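Long-range contacts in ATP-dependent DNA helicase (Mycobacterium smegmatis, PDB 5V9X), which unwinds RNA:DNA hybrids as an ATP-dependent 3'-to-5' helicase, probably by tracking along single-stranded DNA: residues T684-F690 with R854-T860; R433-I437 with L665-E671. One frame throughout, in Å; residues are numbered along the deposited sequence.

Contact 1 of 2, residues T684-F690 with R854-T860; sequences TFVVERF and RIVEVET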
loop_
_atom_site.group_PDB
_atom_site.type_symbol
_atom_site.label_atom_id
_atom_site.label_comp_id
_atom_site.label_asym_id
_atom_site.label_seq_id
_atom_site.Cartn_x
_atom_site.Cartn_y
_atom_site.Cartn_z
ATOM N N THR A 684 -13.314 2.147 26.189
ATOM C CA THR A 684 -13.034 3.245 27.110
ATOM C C THR A 684 -11.941 4.128 26.524
ATOM O O THR A 684 -10.816 3.666 26.310
ATOM C CB THR A 684 -12.602 2.731 28.492
ATOM O OG1 THR A 684 -11.253 2.253 28.427
ATOM C CG2 THR A 684 -13.500 1.596 28.963
ATOM N N PHE A 685 -12.273 5.391 26.265
ATOM C CA PHE A 685 -11.276 6.404 25.954
ATOM C C PHE A 685 -10.821 7.068 27.247
ATOM O O PHE A 685 -11.575 7.152 28.220
ATOM C CB PHE A 685 -11.833 7.472 25.005
ATOM C CG PHE A 685 -12.186 6.964 23.631
ATOM C CD1 PHE A 685 -11.813 5.696 23.215
ATOM C CD2 PHE A 685 -12.886 7.772 22.748
ATOM C CE1 PHE A 685 -12.143 5.244 21.950
ATOM C CE2 PHE A 685 -13.215 7.327 21.483
ATOM C CZ PHE A 685 -12.844 6.063 21.083
ATOM N N VAL A 686 -9.580 7.545 27.252
ATOM C CA VAL A 686 -9.013 8.230 28.409
ATOM C C VAL A 686 -8.570 9.621 27.978
ATOM O O VAL A 686 -7.769 9.763 27.045
ATOM C CB VAL A 686 -7.840 7.454 29.023
ATOM C CG1 VAL A 686 -7.166 8.293 30.101
ATOM C CG2 VAL A 686 -8.324 6.134 29.600
ATOM N N VAL A 687 -9.083 10.639 28.659
ATOM C CA VAL A 687 -8.649 12.015 28.467
ATOM C C VAL A 687 -7.695 12.353 29.604
ATOM O O VAL A 687 -8.092 12.393 30.774
ATOM C CB VAL A 687 -9.839 12.982 28.416
ATOM C CG1 VAL A 687 -9.349 14.416 28.392
ATOM C CG2 VAL A 687 -10.693 12.687 27.191
ATOM N N GLU A 688 -6.432 12.588 29.263
ATOM C CA GLU A 688 -5.372 12.808 30.236
ATOM C C GLU A 688 -4.915 14.255 30.165
ATOM O O GLU A 688 -4.704 14.789 29.072
ATOM C CB GLU A 688 -4.198 11.862 29.979
ATOM C CG GLU A 688 -2.993 12.110 30.860
ATOM C CD GLU A 688 -1.930 11.049 30.686
ATOM O OE1 GLU A 688 -2.168 10.085 29.928
ATOM O OE2 GLU A 688 -0.856 11.178 31.307
ATOM N N ARG A 689 -4.762 14.884 31.327
ATOM C CA ARG A 689 -4.383 16.286 31.404
ATOM C C ARG A 689 -3.206 16.460 32.353
ATOM O O ARG A 689 -3.137 15.813 33.402
ATOM C CB ARG A 689 -5.560 17.153 31.864
ATOM C CG ARG A 689 -5.271 18.644 31.848
ATOM C CD ARG A 689 -6.473 19.471 32.283
ATOM N NE ARG A 689 -7.008 19.039 33.573
ATOM C CZ ARG A 689 -8.099 18.294 33.715
ATOM N NH1 ARG A 689 -8.775 17.899 32.645
ATOM N NH2 ARG A 689 -8.516 17.944 34.924
ATOM N N PHE A 690 -2.282 17.334 31.968
ATOM C CA PHE A 690 -1.156 17.713 32.810
ATOM C C PHE A 690 -0.677 19.082 32.353
ATOM O O PHE A 690 -1.051 19.565 31.281
ATOM C CB PHE A 690 -0.028 16.675 32.752
ATOM C CG PHE A 690 0.476 16.394 31.361
ATOM C CD1 PHE A 690 -0.071 15.369 30.605
ATOM C CD2 PHE A 690 1.503 17.146 30.814
ATOM C CE1 PHE A 690 0.391 15.104 29.327
ATOM C CE2 PHE A 690 1.968 16.887 29.537
ATOM C CZ PHE A 690 1.412 15.865 28.794
ATOM N N ARG A 854 -17.199 4.342 26.991
ATOM C CA ARG A 854 -16.900 5.131 28.174
ATOM C C ARG A 854 -15.840 6.186 27.864
ATOM O O ARG A 854 -15.068 6.071 26.908
ATOM C CB ARG A 854 -16.414 4.225 29.308
ATOM C CG ARG A 854 -16.715 4.736 30.710
ATOM C CD ARG A 854 -15.726 4.177 31.728
ATOM N NE ARG A 854 -15.439 2.759 31.519
ATOM C CZ ARG A 854 -14.594 2.051 32.262
ATOM N NH1 ARG A 854 -13.952 2.626 33.269
ATOM N NH2 ARG A 854 -14.392 0.766 32.002
ATOM N N ILE A 855 -15.817 7.231 28.688
ATOM C CA ILE A 855 -14.780 8.257 28.644
ATOM C C ILE A 855 -14.395 8.594 30.075
ATOM O O ILE A 855 -15.259 8.718 30.949
ATOM C CB ILE A 855 -15.241 9.516 27.880
ATOM C CG1 ILE A 855 -15.399 9.206 26.393
ATOM C CG2 ILE A 855 -14.253 10.660 28.070
ATOM C CD1 ILE A 855 -15.799 10.394 25.570
ATOM N N VAL A 856 -13.095 8.729 30.319
ATOM C CA VAL A 856 -12.562 8.956 31.657
ATOM C C VAL A 856 -11.651 10.175 31.619
ATOM O O VAL A 856 -10.743 10.252 30.784
ATOM C CB VAL A 856 -11.796 7.724 32.177
ATOM C CG1 VAL A 856 -11.195 8.005 33.544
ATOM C CG2 VAL A 856 -12.714 6.508 32.230
ATOM N N GLU A 857 -11.900 11.130 32.516
ATOM C CA GLU A 857 -10.999 12.257 32.717
ATOM C C GLU A 857 -10.045 11.935 33.856
ATOM O O GLU A 857 -10.471 11.461 34.916
ATOM C CB GLU A 857 -11.768 13.538 33.039
ATOM C CG GLU A 857 -12.913 13.850 32.105
ATOM C CD GLU A 857 -13.437 15.264 32.285
ATOM O OE1 GLU A 857 -12.636 16.153 32.646
ATOM O OE2 GLU A 857 -14.649 15.486 32.073
ATOM N N VAL A 858 -8.760 12.195 33.642
ATOM C CA VAL A 858 -7.747 12.000 34.670
ATOM C C VAL A 858 -6.693 13.087 34.518
ATOM O O VAL A 858 -6.346 13.482 33.400
ATOM C CB VAL A 858 -7.120 10.589 34.595
ATOM C CG1 VAL A 858 -6.413 10.373 33.262
ATOM C CG2 VAL A 858 -6.171 10.354 35.765
ATOM N N GLU A 859 -6.211 13.595 35.647
ATOM C CA GLU A 859 -5.109 14.544 35.677
ATOM C C GLU A 859 -3.882 13.851 36.253
ATOM O O GLU A 859 -3.952 13.250 37.330
ATOM C CB GLU A 859 -5.461 15.783 36.503
ATOM C CG GLU A 859 -4.304 16.758 36.655
ATOM C CD GLU A 859 -4.728 18.083 37.258
ATOM O OE1 GLU A 859 -5.912 18.452 37.109
ATOM O OE2 GLU A 859 -3.877 18.753 37.879
ATOM N N THR A 860 -2.772 13.931 35.530
ATOM C CA THR A 860 -1.533 13.278 35.918
ATOM C C THR A 860 -0.470 14.319 36.245
ATOM O O THR A 860 -0.473 15.426 35.700
ATOM C CB THR A 860 -1.029 12.350 34.807
ATOM O OG1 THR A 860 -1.141 13.014 33.541
ATOM C CG2 THR A 860 -1.848 11.067 34.774
#
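Thr684 lies alongside Arg854 at the start of two parallel strands, the side chains running the same way, and its CG2 sits over one face of the guanidinium, 3.3 Å from Arg854 NH2. Phe685 N continues the backbone ladder, donating to Arg854 O (2.9 Å), and the Phe685 carbonyl oxygen receives Val856 N. The ring then leads off toward Leu844 of helix 838-849. Val686, on the same face of the sheet as Thr684, turns CG1 to Val858 CG1 at 3.9 Å, two residues beyond its own partner Val856. Strand 854-859 is an edge strand of a five-stranded mixed sheet in the DEAD/H-associated region; strand 684-691 pairs on its other side, antiparallel, with strand 697-702. Val687 gives its N to Val856 O and takes Val858 N on its own O, while its CG2 meets Ile855 CG2 at 4.2 Å. Glu688 is extended, CG anti to the backbone N (chi1 174°), and this carries the buried carboxylate across Thr860 at about a right angle. Thr860 OG1 donates to Glu688 OE2 (2.9 Å) on its anti side, and Ser864 binds OE1, so both oxygens are held. Arg689 bends at chi3 and brings NH2 to Glu859 OE1 (3.4 Å), a salt bridge with a weak hydrogen bond, the guanidinium and carboxylate planes 78° apart. Beyond it, Phe690 CB rests against Thr860 O.

Contact 2 of 2, residues R433-I437 with L665-E671; sequences RTDLI and LHQLLRE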
loop_
_atom_site.group_PDB
_atom_site.type_symbol
_atom_site.label_atom_id
_atom_site.label_comp_id
_atom_site.label_asym_id
_atom_site.label_seq_id
_atom_site.Cartn_x
_atom_site.Cartn_y
_atom_site.Cartn_z
ATOM N N ARG A 433 7.845 0.752 23.104
ATOM C CA ARG A 433 6.858 0.126 23.979
ATOM C C ARG A 433 5.512 -0.051 23.279
ATOM O O ARG A 433 4.999 -1.170 23.174
ATOM C CB ARG A 433 6.708 0.947 25.260
ATOM C CG ARG A 433 7.968 0.969 26.115
ATOM C CD ARG A 433 7.708 0.405 27.502
ATOM N NE ARG A 433 7.392 1.448 28.475
ATOM C CZ ARG A 433 6.984 1.209 29.717
ATOM N NH1 ARG A 433 6.830 -0.039 30.139
ATOM N NH2 ARG A 433 6.724 2.218 30.538
ATOM N N THR A 434 4.917 1.043 22.796
ATOM C CA THR A 434 3.609 0.926 22.154
ATOM C C THR A 434 3.678 0.199 20.818
ATOM O O THR A 434 2.647 -0.279 20.335
ATOM C CB THR A 434 2.972 2.301 21.946
ATOM O OG1 THR A 434 3.785 3.086 21.064
ATOM C CG2 THR A 434 2.809 3.014 23.279
ATOM N N ASP A 435 4.861 0.112 20.204
ATOM C CA ASP A 435 4.994 -0.703 19.004
ATOM C C ASP A 435 4.851 -2.184 19.330
ATOM O O ASP A 435 4.411 -2.966 18.479
ATOM C CB ASP A 435 6.335 -0.432 18.325
ATOM C CG ASP A 435 6.444 -1.090 16.960
ATOM O OD1 ASP A 435 5.396 -1.436 16.374
ATOM O OD2 ASP A 435 7.581 -1.268 16.475
ATOM N N LEU A 436 5.210 -2.583 20.553
ATOM C CA LEU A 436 5.048 -3.974 20.965
ATOM C C LEU A 436 3.588 -4.402 20.897
ATOM O O LEU A 436 3.278 -5.517 20.460
ATOM C CB LEU A 436 5.608 -4.167 22.374
ATOM C CG LEU A 436 5.351 -5.492 23.091
ATOM C CD1 LEU A 436 5.956 -6.651 22.322
ATOM C CD2 LEU A 436 5.900 -5.439 24.509
ATOM N N ILE A 437 2.676 -3.526 21.324
ATOM C CA ILE A 437 1.250 -3.802 21.171
ATOM C C ILE A 437 0.883 -3.883 19.695
ATOM O O ILE A 437 0.068 -4.720 19.287
ATOM C CB ILE A 437 0.420 -2.732 21.903
ATOM C CG1 ILE A 437 0.711 -2.766 23.405
ATOM C CG2 ILE A 437 -1.064 -2.928 21.635
ATOM C CD1 ILE A 437 0.183 -1.563 24.150
ATOM N N LEU A 665 5.375 -6.057 27.979
ATOM C CA LEU A 665 3.961 -5.771 27.759
ATOM C C LEU A 665 3.221 -5.652 29.084
ATOM O O LEU A 665 2.435 -4.718 29.287
ATOM C CB LEU A 665 3.328 -6.856 26.889
ATOM C CG LEU A 665 1.812 -6.730 26.730
ATOM C CD1 LEU A 665 1.457 -5.425 26.033
ATOM C CD2 LEU A 665 1.245 -7.920 25.976
ATOM N N HIS A 666 3.459 -6.598 29.995
ATOM C CA HIS A 666 2.824 -6.550 31.307
ATOM C C HIS A 666 3.198 -5.273 32.046
ATOM O O HIS A 666 2.332 -4.582 32.595
ATOM C CB HIS A 666 3.221 -7.780 32.123
ATOM C CG HIS A 666 2.445 -7.938 33.393
ATOM N ND1 HIS A 666 2.635 -7.125 34.489
ATOM C CD2 HIS A 666 1.475 -8.818 33.740
ATOM C CE1 HIS A 666 1.814 -7.494 35.455
ATOM N NE2 HIS A 666 1.099 -8.519 35.027
ATOM N N GLN A 667 4.490 -4.945 32.066
ATOM C CA GLN A 667 4.936 -3.734 32.745
ATOM C C GLN A 667 4.337 -2.489 32.103
ATOM O O GLN A 667 3.936 -1.551 32.802
ATOM C CB GLN A 667 6.461 -3.658 32.733
ATOM C CG GLN A 667 7.012 -2.515 33.557
ATOM C CD GLN A 667 8.363 -2.046 33.071
ATOM O OE1 GLN A 667 8.911 -2.583 32.108
ATOM N NE2 GLN A 667 8.908 -1.030 33.731
ATOM N N LEU A 668 4.270 -2.465 30.770
ATOM C CA LEU A 668 3.701 -1.316 30.070
ATOM C C LEU A 668 2.255 -1.082 30.484
ATOM O O LEU A 668 1.864 0.043 30.815
ATOM C CB LEU A 668 3.798 -1.527 28.559
ATOM C CG LEU A 668 3.075 -0.517 27.668
ATOM C CD1 LEU A 668 3.675 0.869 27.822
ATOM C CD2 LEU A 668 3.124 -0.967 26.221
ATOM N N LEU A 669 1.444 -2.141 30.478
ATOM C CA LEU A 669 0.034 -1.991 30.822
ATOM C C LEU A 669 -0.147 -1.703 32.306
ATOM O O LEU A 669 -1.023 -0.921 32.688
ATOM C CB LEU A 669 -0.735 -3.243 30.411
ATOM C CG LEU A 669 -0.671 -3.526 28.910
ATOM C CD1 LEU A 669 -1.352 -4.840 28.571
ATOM C CD2 LEU A 669 -1.293 -2.376 28.133
ATOM N N ARG A 670 0.672 -2.325 33.157
ATOM C CA ARG A 670 0.622 -2.024 34.584
ATOM C C ARG A 670 0.899 -0.548 34.840
ATOM O O ARG A 670 0.130 0.128 35.534
ATOM C CB ARG A 670 1.620 -2.902 35.343
ATOM C CG ARG A 670 1.684 -2.606 36.832
ATOM C CD ARG A 670 2.602 -3.564 37.575
ATOM N NE ARG A 670 3.956 -3.587 37.029
ATOM C CZ ARG A 670 4.858 -2.628 37.216
ATOM N NH1 ARG A 670 4.552 -1.552 37.927
ATOM N NH2 ARG A 670 6.068 -2.742 36.683
ATOM N N GLU A 671 1.990 -0.025 34.271
ATOM C CA GLU A 671 2.337 1.378 34.478
ATOM C C GLU A 671 1.272 2.308 33.911
ATOM O O GLU A 671 0.954 3.338 34.515
ATOM C CB GLU A 671 3.693 1.689 33.851
ATOM C CG GLU A 671 4.877 1.040 34.542
ATOM C CD GLU A 671 6.197 1.494 33.953
ATOM O OE1 GLU A 671 6.300 2.678 33.567
ATOM O OE2 GLU A 671 7.127 0.667 33.865
#
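The segments 433-437 and 665-671, each part of a longer helix, have axes 10.1 Å apart at closest and directions 109° apart, with Arg433 opposite Leu668 and Leu436 opposite Leu665. The Arg433 chain and the Leu668 side chain lie alongside each other, heading opposite ways, and the Leu668 CD1 methyl lies 3.7 Å above the centre of the guanidinium. Bends at chi2 (-121°) and chi3 (-94°) lay the arginine chain over this leucine. Arg433 NH2 then reaches Glu671 OE1 at 3.1 Å, a salt bridge with a weak hydrogen bond, the acceptor near the guanidinium plane at its edge. The other branch of Leu668, CD2, meets Ile437 CD1 at 3.6 Å. Ile437 also crosses Leu665 at about a right angle, its CG1 3.8 Å from Leu665 CD1, and Leu436 CD2 touches Leu665 CB. Phe636 of helix 627-640 packs on Ile437, and Pro865 of helix 865-870 on Arg433 and Leu668. About 5 Å (nearest atoms) from the bound nucleic acid, this steep helix-helix packing joins the helix after strand 424-429 of the second RecA-like domain to helix 661-676, which follows 657-659, an outer strand of the same sheet.

In the fold
From the N terminus, the chain passes through the first parallel sheet and six strands of the second before contact 2 opens at 433-437. That contact closes a loop of 227 residues, which includes the winged-helix region and, just before 665-671, the seventh strand, 657-659. Strand 684-691 follows, and contact 1 closes a second loop, of 163 residues, at 854-860. The two loops stand in series, neither enclosing nor crossing the other. Their centres lie about 18 Å apart and their nearest atoms about 8 Å, yet Thr676, on the helix used by contact 2, packs against Val686 and Val858. Helix 865-870, just after 854-860, reaches helix 433-448, where Ser869 hydrogen-bonds Thr434, linking the C-terminal mixed sheet with the second RecA-like domain.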